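Local coordinates for acyl-homoserine-lactone synthase (Pseudomonas aeruginosa, PDB 1RO5), which makes the quorum-sensing signal N-(3-oxododecanoyl)homoserine lactone from an acyl-carrier-protein-bound fatty acyl group and S-adenosyl-L-methionine, at residues K24-V29 and F66-I71. Sequence-based numbering, arbitrary orientation. Where two conformers were deposited one is given.
Sequences KLRAQV and FGCWRI
R70 NH1 is gripped by two carboxylates, salt-bridged to D47 and to D50, and it also lies 3.2 Å from R26 NH2. That last pair, two donors, is no hydrogen bond; the acids that both arginines bind probably make the approach tolerable. D50 is shared, its OD1 taking R70 NH1 and its OD2 taking R26 NH2, while E45 pairs with R26 NE and S103 OG bonds to R70 NE. The two side chains cross at about a right angle, their guanidinium planes 76° apart, and the several partners on each probably hold both buried groups in place. R26 runs out from the helix and bends at its third torsion (chi3 44°), as R70 does, and the two ends meet. On the way its CG passes 3.8 Å from SG of C68, whose CB points from the strand toward the helix. L25 supplies the apolar half: with CG anti to the backbone N (chi1 -180°), CD2 rests on the F66-G67 peptide, 3.5 Å from G67 N, and lies 4.3 Å from C68 SG. F66 and G67 form a classic beta bulge opposite I59. Segment 24-29 of helix 16-30 crosses segment 66-71 of strand 64-73 at 95°, the segment axes 9.0 Å apart at closest approach, on a face of the mixed sheet in which strands 55-61 and 99-107 flank strand 64-73.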
ATOM      1  N   LYS A  24      -5.005  13.447   5.594  1.00 31.92           N
ATOM      2  CA  LYS A  24      -6.341  13.971   5.298  1.00 35.20           C
ATOM      3  C   LYS A  24      -6.946  13.070   4.219  1.00 35.94           C
ATOM      4  O   LYS A  24      -8.072  12.703   4.351  1.00 39.11           O
ATOM      5  CB  LYS A  24      -6.370  15.426   4.768  1.00 33.55           C
ATOM      6  CG  LYS A  24      -5.915  16.529   5.656  1.00 43.14           C
ATOM      7  CD  LYS A  24      -7.017  17.404   6.222  1.00 58.99           C
ATOM      8  CE  LYS A  24      -6.445  18.667   7.000  1.00 67.99           C
ATOM      9  NZ  LYS A  24      -7.615  19.689   7.123  1.00 71.98           N
ATOM     10  N   LEU A  25      -6.190  12.744   3.175  1.00 35.79           N
ATOM     11  CA  LEU A  25      -6.603  11.795   2.132  1.00 36.51           C
ATOM     12  C   LEU A  25      -6.966  10.477   2.735  1.00 33.56           C
ATOM     13  O   LEU A  25      -7.964   9.931   2.363  1.00 35.48           O
ATOM     14  CB  LEU A  25      -5.542  11.592   1.037  1.00 33.90           C
ATOM     15  CG  LEU A  25      -5.902  10.633  -0.068  1.00 37.59           C
ATOM     16  CD1 LEU A  25      -7.306  10.921  -0.649  1.00 39.24           C
ATOM     17  CD2 LEU A  25      -4.981  10.820  -1.236  1.00 31.39           C
ATOM     18  N   ARG A  26      -6.183   9.963   3.683  1.00 32.58           N
ATOM     19  CA  ARG A  26      -6.558   8.707   4.336  1.00 30.18           C
ATOM     20  C   ARG A  26      -7.857   8.863   5.142  1.00 31.90           C
ATOM     21  O   ARG A  26      -8.623   7.886   5.242  1.00 29.69           O
ATOM     22  CB  ARG A  26      -5.449   8.275   5.262  1.00 29.22           C
ATOM     23  CG  ARG A  26      -4.295   7.681   4.478  1.00 29.70           C
ATOM     24  CD  ARG A  26      -3.031   7.386   5.305  1.00 30.76           C
ATOM     25  NE  ARG A  26      -3.222   6.750   6.619  1.00 27.20           N
ATOM     26  CZ  ARG A  26      -2.250   6.513   7.534  1.00 25.59           C
ATOM     27  NH1 ARG A  26      -0.968   6.797   7.274  1.00 22.56           N
ATOM     28  NH2 ARG A  26      -2.585   6.011   8.754  1.00 32.35           N
ATOM     29  N   ALA A  27      -8.047  10.043   5.782  1.00 31.33           N
ATOM     30  CA  ALA A  27      -9.333  10.278   6.459  1.00 35.74           C
ATOM     31  C   ALA A  27     -10.525  10.320   5.458  1.00 39.38           C
ATOM     32  O   ALA A  27     -11.593   9.764   5.752  1.00 38.94           O
ATOM     33  CB  ALA A  27      -9.324  11.554   7.310  1.00 32.48           C
ATOM     34  N   GLN A  28     -10.326  10.953   4.292  1.00 40.19           N
ATOM     35  CA  GLN A  28     -11.383  11.045   3.322  1.00 44.82           C
ATOM     36  C   GLN A  28     -11.743   9.641   2.868  1.00 45.78           C
ATOM     37  O   GLN A  28     -12.935   9.305   2.723  1.00 46.77           O
ATOM     38  CB  GLN A  28     -10.989  11.967   2.142  1.00 46.28           C
ATOM     39  CG  GLN A  28     -10.758  13.482   2.587  1.00 51.86           C
ATOM     40  CD  GLN A  28     -10.380  14.390   1.403  1.00 63.42           C
ATOM     41  OE1 GLN A  28      -9.228  14.370   0.816  1.00 58.20           O
ATOM     42  NE2 GLN A  28     -11.381  15.185   1.020  1.00 68.02           N
ATOM     43  N   VAL A  29     -10.729   8.774   2.789  1.00 45.85           N
ATOM     44  CA  VAL A  29     -11.004   7.383   2.418  1.00 44.92           C
ATOM     45  C   VAL A  29     -11.552   6.522   3.477  1.00 44.84           C
ATOM     46  O   VAL A  29     -12.511   5.868   3.223  1.00 45.46           O
ATOM     47  CB  VAL A  29      -9.814   6.763   1.702  1.00 44.78           C
ATOM     48  CG1 VAL A  29      -9.986   5.277   1.436  1.00 36.96           C
ATOM     49  CG2 VAL A  29      -9.636   7.587   0.408  1.00 43.42           C
ATOM     50  N   PHE A  66      -2.915  12.814  -4.572  1.00 43.34           N
ATOM     51  CA  PHE A  66      -4.113  12.068  -5.052  1.00 42.49           C
ATOM     52  C   PHE A  66      -4.089  10.620  -4.652  1.00 39.80           C
ATOM     53  O   PHE A  66      -5.053   9.921  -4.905  1.00 41.96           O
ATOM     54  CB  PHE A  66      -4.258  12.168  -6.622  1.00 44.03           C
ATOM     55  CG  PHE A  66      -4.749  13.479  -7.039  1.00 50.96           C
ATOM     56  CD1 PHE A  66      -3.864  14.577  -7.151  1.00 58.49           C
ATOM     57  CD2 PHE A  66      -6.137  13.716  -7.227  1.00 61.97           C
ATOM     58  CE1 PHE A  66      -4.358  15.885  -7.488  1.00 62.10           C
ATOM     59  CE2 PHE A  66      -6.641  15.055  -7.564  1.00 62.80           C
ATOM     60  CZ  PHE A  66      -5.747  16.124  -7.675  1.00 61.85           C
ATOM     61  N   GLY A  67      -3.001  10.101  -4.082  1.00 36.88           N
ATOM     62  CA  GLY A  67      -2.986   8.686  -3.726  1.00 34.58           C
ATOM     63  C   GLY A  67      -1.849   8.484  -2.763  1.00 35.36           C
ATOM     64  O   GLY A  67      -0.853   9.226  -2.797  1.00 37.30           O
ATOM     65  N   CYS A  68      -1.942   7.506  -1.895  1.00 35.12           N
ATOM     66  CA  CYS A  68      -0.899   7.295  -0.908  1.00 35.40           C
ATOM     67  C   CYS A  68      -0.974   5.884  -0.412  1.00 35.54           C
ATOM     68  O   CYS A  68      -2.008   5.331  -0.482  1.00 34.88           O
ATOM     69  CB  CYS A  68      -1.058   8.269   0.241  1.00 37.16           C
ATOM     70  SG  CYS A  68      -2.565   8.121   1.148  1.00 39.61           S
ATOM     71  N   TRP A  69       0.141   5.312   0.052  1.00 34.80           N
ATOM     72  CA  TRP A  69       0.246   3.966   0.461  1.00 34.98           C
ATOM     73  C   TRP A  69       1.256   4.044   1.581  1.00 33.99           C
ATOM     74  O   TRP A  69       2.177   4.867   1.552  1.00 34.25           O
ATOM     75  CB  TRP A  69       0.899   3.224  -0.672  0.50 37.43           C
ATOM     76  CG  TRP A  69      -0.010   2.343  -1.333  0.50 45.80           C
ATOM     77  CD1 TRP A  69      -0.088   1.001  -1.140  0.50 55.71           C
ATOM     78  CD2 TRP A  69      -1.035   2.678  -2.291  0.50 52.52           C
ATOM     79  NE1 TRP A  69      -1.103   0.472  -1.910  0.50 60.87           N
ATOM     80  CE2 TRP A  69      -1.697   1.482  -2.625  0.50 57.09           C
ATOM     81  CE3 TRP A  69      -1.463   3.869  -2.898  0.50 57.11           C
ATOM     82  CZ2 TRP A  69      -2.761   1.435  -3.539  0.50 61.45           C
ATOM     83  CZ3 TRP A  69      -2.515   3.832  -3.817  0.50 58.28           C
ATOM     84  CH2 TRP A  69      -3.163   2.625  -4.114  0.50 61.55           C
ATOM     85  N   ARG A  70       1.136   3.156   2.561  1.00 31.84           N
ATOM     86  CA  ARG A  70       2.089   3.093   3.673  1.00 29.03           C
ATOM     87  C   ARG A  70       2.804   1.728   3.578  1.00 29.37           C
ATOM     88  O   ARG A  70       2.181   0.705   3.229  1.00 32.27           O
ATOM     89  CB  ARG A  70       1.289   3.215   4.989  1.00 28.03           C
ATOM     90  CG  ARG A  70       2.178   3.012   6.207  1.00 24.44           C
ATOM     91  CD  ARG A  70       1.469   3.337   7.503  1.00 27.78           C
ATOM     92  NE  ARG A  70       0.371   2.413   7.941  1.00 25.69           N
ATOM     93  CZ  ARG A  70      -0.465   2.728   8.975  1.00 31.96           C
ATOM     94  NH1 ARG A  70      -0.327   3.902   9.624  1.00 24.59           N
ATOM     95  NH2 ARG A  70      -1.427   1.857   9.369  1.00 26.54           N
ATOM     96  N   ILE A  71       4.061   1.704   3.951  1.00 29.82           N
ATOM     97  CA  ILE A  71       4.868   0.540   3.948  1.00 29.37           C
ATOM     98  C   ILE A  71       5.533   0.376   5.292  1.00 29.29           C
ATOM     99  O   ILE A  71       6.082   1.336   5.839  1.00 27.66           O
ATOM    100  CB  ILE A  71       6.041   0.696   2.937  1.00 32.12           C
ATOM    101  CG1 ILE A  71       5.489   0.747   1.522  1.00 33.92           C
ATOM    102  CG2 ILE A  71       6.933  -0.550   2.993  1.00 26.68           C
ATOM    103  CD1 ILE A  71       5.322   2.138   1.043  1.00 32.34           C
TER